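Local coordinates for protein beta-galactoside alpha-2,6-sialyltransferase (Photobacterium sp., PDB 2Z4T) that probably transfers sialic acid from the donor CMP-sialic acid to the 6-position of galactosides such as lactose, working as a two-lobed GT-B glycosyltransferase, at residues Val423-Pro426 against Ser427-Phe431; Phe453-Ala457 against Glu458-Phe462; Ala178-Val181 against Gln182-Lys186; Gln331-Phe334 against Leu335-Asn339. One frame throughout, in Å; residues are numbered along the deposited sequence. Where two conformers were deposited one is given.

Contact 1: Val423-Pro426 against Ser427-Phe431; sequences VDIP and SKISF. With C5P (cytidine-5'-monophosphate), chain C.
P426 lays its ring against the end of I429, the two side chains running side by side and pointing the same way. The I429 CD1 methyl sits over the pyrrolidine, 3.7 Å from P426 CB, and is about as near to CD. From I425, one residue back, CG2 comes within 4.3 Å of I429 CD1, so that methyl has apolar company from two residues. What brings them together is a type I beta turn from P426 to I429, closed by I429 N bonding to P426 O at 3.0 Å. That bond is straight at the hydrogen (166°). With CG1 anti to its carbonyl carbon (chi1 -57°), I429 folds back along P426 O and reaches the ring. K428, bent at chi4, brings NZ to 4.2 Å from P426 CB. On the flank toward D424, S427 N gives its hydrogen to a water at 3.0 Å. The turn's exit contributes to the nucleotide site: F431 N bonds to O2 of the cytosine of cytidine-5'-monophosphate at 2.8 Å, bent to 135°, and S430 OG lies 2.8 Å from the ribose O2'. S427 O takes a bond from K403 NZ, and E432 and H405 add further bonds to the nucleotide. Cytosine O2 is therefore read by a main-chain N-H near the start of helix 431-436, whose dipole may strengthen that bond; the turn leading to it is packed by P426 and I429 and held by the I429 N to P426 O bond.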
# COMPACT_ATOMS: atom_id res chain seq x y z
N VAL A 423 -22.93 5.56 14.38
CA VAL A 423 -22.15 6.35 13.44
C VAL A 423 -21.16 5.46 12.65
O VAL A 423 -20.37 4.74 13.25
CB VAL A 423 -21.38 7.45 14.19
CG1 VAL A 423 -20.58 8.33 13.22
CG2 VAL A 423 -22.35 8.30 15.02
N ASP A 424 -21.25 5.50 11.32
CA ASP A 424 -20.29 4.92 10.35
C ASP A 424 -19.20 6.01 10.33
O ASP A 424 -19.50 7.15 9.96
CB ASP A 424 -21.06 4.86 9.03
CG ASP A 424 -20.58 3.78 8.13
OD1 ASP A 424 -20.77 2.59 8.45
OD2 ASP A 424 -20.04 4.10 7.05
N ILE A 425 -17.94 5.78 10.71
CA ILE A 425 -16.79 5.18 10.01
C ILE A 425 -16.83 4.48 8.66
O ILE A 425 -16.83 3.25 8.62
CB ILE A 425 -15.74 4.68 10.95
CG1 ILE A 425 -15.98 5.28 12.34
CG2 ILE A 425 -14.38 5.06 10.38
CD1 ILE A 425 -15.17 4.66 13.46
N PRO A 426 -16.78 5.26 7.56
CA PRO A 426 -16.88 4.62 6.25
C PRO A 426 -16.00 3.39 6.16
O PRO A 426 -14.79 3.43 6.44
CB PRO A 426 -16.48 5.74 5.28
CG PRO A 426 -17.05 6.96 5.96
CD PRO A 426 -16.72 6.73 7.44
N SER A 427 -16.64 2.29 5.80
CA SER A 427 -16.01 1.00 5.80
C SER A 427 -14.77 0.92 4.91
O SER A 427 -13.89 0.07 5.12
CB SER A 427 -17.05 -0.05 5.38
OG SER A 427 -17.47 0.15 4.04
N LYS A 428 -14.68 1.81 3.91
CA LYS A 428 -13.55 1.79 2.99
C LYS A 428 -12.23 2.25 3.62
O LYS A 428 -11.15 2.02 3.06
CB LYS A 428 -13.84 2.58 1.71
CG LYS A 428 -14.05 4.12 1.82
CD LYS A 428 -14.29 4.64 0.37
CE LYS A 428 -14.89 6.04 0.28
NZ LYS A 428 -16.09 6.34 1.15
N ILE A 429 -12.33 2.88 4.79
CA ILE A 429 -11.16 3.45 5.45
C ILE A 429 -10.46 2.34 6.26
O ILE A 429 -11.05 1.83 7.22
CB ILE A 429 -11.56 4.62 6.39
CG1 ILE A 429 -12.31 5.70 5.62
CG2 ILE A 429 -10.35 5.20 7.10
CD1 ILE A 429 -13.11 6.64 6.54
N SER A 430 -9.24 1.96 5.88
CA SER A 430 -8.49 1.00 6.71
C SER A 430 -8.43 1.51 8.15
O SER A 430 -8.16 2.69 8.39
CB SER A 430 -7.10 0.75 6.18
OG SER A 430 -7.13 -0.40 5.34
N PHE A 431 -8.70 0.63 9.10
CA PHE A 431 -8.79 1.05 10.48
C PHE A 431 -7.45 1.58 10.97
O PHE A 431 -7.39 2.44 11.87
CB PHE A 431 -9.29 -0.10 11.36
CG PHE A 431 -9.59 0.30 12.76
CD1 PHE A 431 -10.64 1.17 13.05
CD2 PHE A 431 -8.84 -0.20 13.81
CE1 PHE A 431 -10.94 1.54 14.39
CE2 PHE A 431 -9.12 0.14 15.12
CZ PHE A 431 -10.17 1.01 15.42
O3P C5P C . -10.43 -8.36 8.61
P C5P C . -9.23 -8.56 7.76
O1P C5P C . -9.71 -8.93 6.36
O2P C5P C . -8.18 -9.43 8.42
O5' C5P C . -8.53 -7.15 7.68
C5' C5P C . -7.55 -6.84 6.71
C4' C5P C . -7.46 -5.31 6.71
O4' C5P C . -8.72 -4.75 6.33
C3' C5P C . -7.20 -4.72 8.08
O3' C5P C . -5.81 -4.59 8.38
C2' C5P C . -7.78 -3.34 7.93
O2' C5P C . -6.95 -2.53 7.11
C1' C5P C . -8.99 -3.56 7.08
N1 C5P C . -10.18 -3.69 7.92
C2 C5P C . -10.81 -2.51 8.42
N3 C5P C . -11.93 -2.59 9.18
C4 C5P C . -12.46 -3.80 9.50
C5 C5P C . -11.86 -4.99 9.03
C6 C5P C . -10.71 -4.90 8.22
O2 C5P C . -10.34 -1.39 8.17
N4 C5P C . -13.59 -3.84 10.25
O HOH W 1 -19.57 2.53 5.29

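Contact 2: Phe453-Ala457 against Glu458-Phe462; sequences FTIPA and EKIKF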
# COMPACT_ATOMS: atom_id res chain seq x y z
N PHE A 453 -3.82 -7.40 14.64
CA PHE A 453 -2.41 -7.74 14.64
C PHE A 453 -1.58 -6.49 14.97
O PHE A 453 -0.40 -6.61 15.38
CB PHE A 453 -1.95 -8.33 13.29
CG PHE A 453 -2.43 -9.76 13.02
CD1 PHE A 453 -1.55 -10.70 12.49
CD2 PHE A 453 -3.76 -10.15 13.27
CE1 PHE A 453 -1.96 -12.02 12.22
CE2 PHE A 453 -4.19 -11.45 13.02
CZ PHE A 453 -3.28 -12.40 12.48
N THR A 454 -2.18 -5.31 14.83
CA THR A 454 -1.46 -4.03 14.90
C THR A 454 -1.92 -3.07 16.00
O THR A 454 -1.09 -2.45 16.66
CB THR A 454 -1.54 -3.31 13.54
OG1 THR A 454 -1.02 -4.17 12.52
CG2 THR A 454 -0.77 -2.01 13.55
N ILE A 455 -3.23 -2.94 16.18
CA ILE A 455 -3.84 -2.04 17.18
C ILE A 455 -3.33 -2.38 18.58
O ILE A 455 -3.32 -3.55 18.96
CB ILE A 455 -5.41 -2.12 17.13
CG1 ILE A 455 -5.95 -1.61 15.78
CG2 ILE A 455 -6.07 -1.34 18.24
CD1 ILE A 455 -5.23 -0.37 15.16
N PRO A 456 -2.89 -1.35 19.34
CA PRO A 456 -2.41 -1.51 20.72
C PRO A 456 -3.40 -2.25 21.63
O PRO A 456 -4.59 -1.95 21.64
CB PRO A 456 -2.22 -0.07 21.20
CG PRO A 456 -1.95 0.69 19.97
CD PRO A 456 -2.82 0.06 18.92
N ALA A 457 -2.86 -3.21 22.38
CA ALA A 457 -3.62 -4.04 23.29
C ALA A 457 -4.55 -3.24 24.19
O ALA A 457 -5.68 -3.66 24.45
CB ALA A 457 -2.68 -4.90 24.12
N GLU A 458 -4.08 -2.09 24.66
CA GLU A 458 -4.82 -1.34 25.68
C GLU A 458 -6.18 -0.83 25.19
O GLU A 458 -7.09 -0.63 25.99
CB GLU A 458 -3.97 -0.21 26.28
CG GLU A 458 -4.02 1.14 25.53
CD GLU A 458 -4.86 2.22 26.24
OE1 GLU A 458 -5.83 1.86 26.95
OE2 GLU A 458 -4.53 3.43 26.08
N LYS A 459 -6.32 -0.65 23.89
CA LYS A 459 -7.59 -0.20 23.33
C LYS A 459 -8.64 -1.31 23.18
O LYS A 459 -9.84 -1.03 23.22
CB LYS A 459 -7.35 0.46 21.98
CG LYS A 459 -6.63 1.77 22.07
CD LYS A 459 -7.45 2.80 22.84
CE LYS A 459 -7.06 4.18 22.37
NZ LYS A 459 -7.57 5.30 23.18
N ILE A 460 -8.18 -2.55 23.03
CA ILE A 460 -9.03 -3.71 22.78
C ILE A 460 -9.82 -4.19 24.01
O ILE A 460 -9.23 -4.58 25.01
CB ILE A 460 -8.18 -4.89 22.28
CG1 ILE A 460 -7.22 -4.42 21.16
CG2 ILE A 460 -9.07 -6.07 21.88
CD1 ILE A 460 -6.25 -5.53 20.63
N LYS A 461 -11.15 -4.18 23.92
CA LYS A 461 -11.99 -4.73 24.98
C LYS A 461 -12.24 -6.22 24.83
O LYS A 461 -12.17 -6.95 25.81
CB LYS A 461 -13.30 -3.97 25.10
CG LYS A 461 -13.11 -2.53 25.59
CD LYS A 461 -12.06 -2.44 26.71
CE LYS A 461 -12.06 -1.08 27.41
NZ LYS A 461 -11.39 -0.04 26.56
N PHE A 462 -12.54 -6.69 23.62
CA PHE A 462 -12.63 -8.12 23.36
C PHE A 462 -12.62 -8.40 21.86
O PHE A 462 -12.98 -7.55 21.06
CB PHE A 462 -13.84 -8.78 24.04
CG PHE A 462 -15.19 -8.29 23.55
CD1 PHE A 462 -15.77 -8.83 22.41
CD2 PHE A 462 -15.89 -7.32 24.26
CE1 PHE A 462 -17.03 -8.38 21.95
CE2 PHE A 462 -17.14 -6.86 23.81
CZ PHE A 462 -17.71 -7.40 22.65
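I460 is the close-fitting side chain here: it reaches back across the bend and lies against the backbone of I455-A457. Its CG1 is 3.6 Å from P456 O, while CD1 ends 3.9 Å from I455 O. Holding CG1 beside its own backbone N, anti to the carbonyl carbon (chi1 -48°), turns the longer branch inward under those carbonyls. Side chain to side chain the fit is looser: I455 CG2 stays 4.4 Å from I460 CG1 and 4.3 Å from K459 CB, and the end of I455 leads away, onto F431 and M435. Two consecutive i to i+3 bonds hold the bend. K459 N reaches P456 O at 3.1 Å (151°), and I460 N reaches A457 O at 3.1 Å with a sharper 140°.

The other side faces solvent. P456, A457 and E458 are exposed, and the E458 chain folds at chi2 and leads off the bend. K459 also leaves, but its NZ is hydrogen-bonded to P441 O. From here the chain enters strand 460-465, paired with V444 of the neighbouring parallel strand. Across the bend itself, then, the hydrogen bonds are all main-chain, the K459 amine being satisfied outside it, while I455 carries its apolar face toward the aromatic residue behind the nucleotide.

Contact 3: Ala178-Val181 against Gln182-Lys186; sequences ADLV and QEIVK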
# COMPACT_ATOMS: atom_id res chain seq x y z
N ALA A 178 -3.84 -8.05 -18.10
CA ALA A 178 -3.05 -8.06 -19.33
C ALA A 178 -2.68 -6.65 -19.77
O ALA A 178 -1.56 -6.41 -20.22
CB ALA A 178 -3.80 -8.81 -20.47
N ASP A 179 -3.62 -5.72 -19.65
CA ASP A 179 -3.34 -4.37 -20.14
C ASP A 179 -2.28 -3.65 -19.30
O ASP A 179 -1.57 -2.80 -19.81
CB ASP A 179 -4.62 -3.52 -20.41
CG ASP A 179 -5.40 -3.17 -19.13
OD1 ASP A 179 -5.44 -3.97 -18.17
OD2 ASP A 179 -6.00 -2.08 -19.09
N LEU A 180 -2.13 -4.02 -18.04
CA LEU A 180 -1.04 -3.48 -17.22
C LEU A 180 0.30 -4.02 -17.72
O LEU A 180 1.27 -3.27 -17.86
CB LEU A 180 -1.21 -3.88 -15.76
CG LEU A 180 -0.64 -3.04 -14.62
CD1 LEU A 180 -0.56 -3.88 -13.34
CD2 LEU A 180 0.67 -2.38 -14.92
N VAL A 181 0.33 -5.33 -17.99
CA VAL A 181 1.53 -5.99 -18.49
C VAL A 181 1.95 -5.34 -19.82
O VAL A 181 3.11 -4.91 -19.96
CB VAL A 181 1.37 -7.53 -18.63
CG1 VAL A 181 2.56 -8.14 -19.37
CG2 VAL A 181 1.19 -8.19 -17.27
N GLN A 182 1.01 -5.23 -20.76
CA GLN A 182 1.25 -4.59 -22.06
C GLN A 182 1.82 -3.17 -21.90
O GLN A 182 2.75 -2.77 -22.61
CB GLN A 182 -0.05 -4.54 -22.87
CG GLN A 182 -0.50 -5.89 -23.39
CD GLN A 182 -1.99 -5.97 -23.67
OE1 GLN A 182 -2.55 -7.07 -23.73
NE2 GLN A 182 -2.65 -4.82 -23.83
N GLU A 183 1.25 -2.41 -20.98
CA GLU A 183 1.74 -1.05 -20.78
C GLU A 183 3.19 -1.05 -20.27
O GLU A 183 4.00 -0.23 -20.71
CB GLU A 183 0.82 -0.24 -19.87
CG GLU A 183 1.15 1.26 -19.85
CD GLU A 183 1.25 1.87 -21.27
OE1 GLU A 183 0.31 1.67 -22.09
OE2 GLU A 183 2.29 2.54 -21.56
N ILE A 184 3.51 -1.98 -19.37
CA ILE A 184 4.87 -2.16 -18.91
C ILE A 184 5.81 -2.58 -20.08
O ILE A 184 6.95 -2.09 -20.19
CB ILE A 184 4.91 -3.18 -17.75
CG1 ILE A 184 4.11 -2.63 -16.56
CG2 ILE A 184 6.35 -3.56 -17.35
CD1 ILE A 184 3.77 -3.65 -15.52
N VAL A 185 5.34 -3.47 -20.94
CA VAL A 185 6.13 -3.90 -22.08
C VAL A 185 6.45 -2.72 -23.00
O VAL A 185 7.58 -2.58 -23.46
CB VAL A 185 5.45 -5.04 -22.87
CG1 VAL A 185 6.10 -5.22 -24.26
CG2 VAL A 185 5.50 -6.31 -22.06
N LYS A 186 5.45 -1.86 -23.23
CA LYS A 186 5.64 -0.68 -24.06
C LYS A 186 6.72 0.23 -23.47
O LYS A 186 7.55 0.74 -24.21
CB LYS A 186 4.32 0.04 -24.31
CG LYS A 186 3.32 -0.81 -25.10
CD LYS A 186 2.00 -0.11 -25.36
CE LYS A 186 0.96 -1.10 -25.87
NZ LYS A 186 -0.09 -0.46 -26.71
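V185 N to V181 O is the shortest bond across this stretch, 2.8 Å with an angle of 156° at the hydrogen. One turn earlier Q182 N meets A178 O at 2.9 Å and is straighter still, at 177°. E183 N to D179 O and I184 N to L180 O complete four consecutive i to i+4 bonds, the signature of an alpha helix.

Among the side chains, L180 and I184 do the real packing. Their ends cross obliquely, with L180 CD2 3.4 Å from I184 CD1, a tight methyl-to-methyl meeting. L180 puts CG anti to its backbone N (chi1 -154°), which sends the branch forward along the helix to reach I184. I184 CG1 also rests 3.2 Å from L180 O. V181 and V185 are slacker neighbours, CG1 to CG2 at 4.4 Å.

Beyond the helix, L180 and I184 press on Y148, V121 and V119, in two strands of the sheet, while V181 and V185 meet E215 of helix 205-216. A178, D179 and Q182 keep to the exposed side. This is an amphipathic helix laid on a mostly parallel sheet, as in the Rossmann-like first lobe of a GT-B fold.

Contact 4: Gln331-Phe334 against Leu335-Asn339; sequences QELF and LSIVN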
# COMPACT_ATOMS: atom_id res chain seq x y z
N GLN A 331 0.05 14.58 4.23
CA GLN A 331 -0.97 14.05 5.13
C GLN A 331 -2.39 14.33 4.63
O GLN A 331 -3.26 13.46 4.71
CB GLN A 331 -0.79 14.58 6.55
CG GLN A 331 0.52 14.17 7.21
CD GLN A 331 0.52 14.43 8.72
OE1 GLN A 331 1.36 13.89 9.45
NE2 GLN A 331 -0.42 15.25 9.19
N GLU A 332 -2.62 15.53 4.09
CA GLU A 332 -3.93 15.89 3.55
C GLU A 332 -4.26 15.09 2.30
O GLU A 332 -5.38 14.63 2.13
CB GLU A 332 -4.03 17.38 3.24
CG GLU A 332 -5.40 17.85 2.73
CD GLU A 332 -5.32 19.16 1.97
OE1 GLU A 332 -6.09 20.09 2.28
OE2 GLU A 332 -4.46 19.28 1.07
N LEU A 333 -3.27 14.94 1.43
CA LEU A 333 -3.49 14.20 0.21
C LEU A 333 -3.82 12.73 0.54
O LEU A 333 -4.74 12.15 -0.03
CB LEU A 333 -2.29 14.32 -0.73
CG LEU A 333 -2.35 13.55 -2.05
CD1 LEU A 333 -3.56 13.97 -2.93
CD2 LEU A 333 -1.00 13.70 -2.79
N PHE A 334 -3.08 12.18 1.50
CA PHE A 334 -3.32 10.83 2.00
C PHE A 334 -4.75 10.63 2.52
O PHE A 334 -5.44 9.71 2.07
CB PHE A 334 -2.27 10.50 3.08
CG PHE A 334 -2.43 9.14 3.69
CD1 PHE A 334 -2.10 8.01 2.97
CD2 PHE A 334 -2.88 9.00 5.00
CE1 PHE A 334 -2.24 6.74 3.55
CE2 PHE A 334 -3.02 7.74 5.59
CZ PHE A 334 -2.71 6.61 4.86
N LEU A 335 -5.18 11.48 3.46
CA LEU A 335 -6.51 11.32 4.09
C LEU A 335 -7.61 11.43 3.05
O LEU A 335 -8.65 10.76 3.09
CB LEU A 335 -6.76 12.33 5.23
CG LEU A 335 -5.79 12.24 6.41
CD1 LEU A 335 -6.20 13.18 7.52
CD2 LEU A 335 -5.65 10.78 6.93
N SER A 336 -7.33 12.30 2.10
CA SER A 336 -8.23 12.58 1.03
C SER A 336 -8.34 11.36 0.11
O SER A 336 -9.43 10.98 -0.29
CB SER A 336 -7.71 13.80 0.30
OG SER A 336 -8.47 14.01 -0.84
N ILE A 337 -7.21 10.72 -0.21
CA ILE A 337 -7.26 9.51 -1.02
C ILE A 337 -7.93 8.32 -0.32
O ILE A 337 -8.66 7.58 -0.97
CB ILE A 337 -5.88 9.13 -1.59
CG1 ILE A 337 -5.39 10.23 -2.55
CG2 ILE A 337 -5.99 7.78 -2.34
CD1 ILE A 337 -3.97 10.06 -3.07
N VAL A 338 -7.69 8.14 0.97
CA VAL A 338 -8.38 7.09 1.73
C VAL A 338 -9.83 7.47 2.14
O VAL A 338 -10.55 6.65 2.71
CB VAL A 338 -7.56 6.56 2.97
CG1 VAL A 338 -6.08 6.33 2.59
CG2 VAL A 338 -7.68 7.52 4.16
N ASN A 339 -10.25 8.70 1.83
CA ASN A 339 -11.57 9.25 2.21
C ASN A 339 -11.88 9.31 3.71
O ASN A 339 -13.01 9.11 4.15
CB ASN A 339 -12.73 8.61 1.43
CG ASN A 339 -12.55 8.70 -0.09
OD1 ASN A 339 -12.04 9.70 -0.60
ND2 ASN A 339 -12.94 7.66 -0.81
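The F334 ring carries V338 CG1 over one face, a CH-pi contact with the methyl 4.2 Å from the ring centroid and 20° off the normal. It is offset toward the rim, so F334 CE1 is its nearest ring atom at 4.0 Å. At the rim, on the same side of the ring plane as V338, F334 CD2 meets L335 CD2 at 3.8 Å. F334 thus touches two neighbours, one a residue on and one a full turn on. With CG anti to its backbone N (chi1 179°), the ring swings out from the axis and lies beside the turn that V338 occupies. L132, M133 and I136 of helix 126-141 also touch it.

Round the helix, L333 CD1 and I337 CD1 meet at 3.9 Å, and both residues pack on L164 of helix 158-164. I337 CG1 lies 3.2 Å from L333 O. L335 bends back similarly, CG 3.3 Å from Q331 O, on the side facing F323 and T437.

Four i to i+4 bonds run underneath: L335 N to Q331 O, S336 N to E332 O, I337 N to L333 O, and V338 N to F334 O, the last at 3.0 Å. N339 then turns to positive phi (59°) and ends the helix in a Schellman motif, with a weak bond from its N to S336 O. The N-H groups of L335-V338 are thus bonded within the helix, while F334 and V338 pack on helix 126-141 and L333 and I337 on helix 158-164; the side-chain contacts described here are apolar and CH-pi.

Each contact is local, within one unbroken stretch, so along the chain they follow one another: contact 3, contact 4, contact 1, contact 2, with none nesting or crossing. Contact 3 lies in helix 178-190 of the first lobe and touches none of the others; its nearest atoms are about 17 Å from contact 4. Contact 4 closes helix 328-338, which packs on helix 126-141, and its last residues rest on I429 of contact 1. Contact 1 turns the chain from strand 423-424 into helix 431-436. F431 then packs on I455 of contact 2, which leads into strand 460-465. Contact 1 thus touches contacts 4 and 2 and bonds the nucleotide; 1 and 2 join the six-stranded parallel sheet.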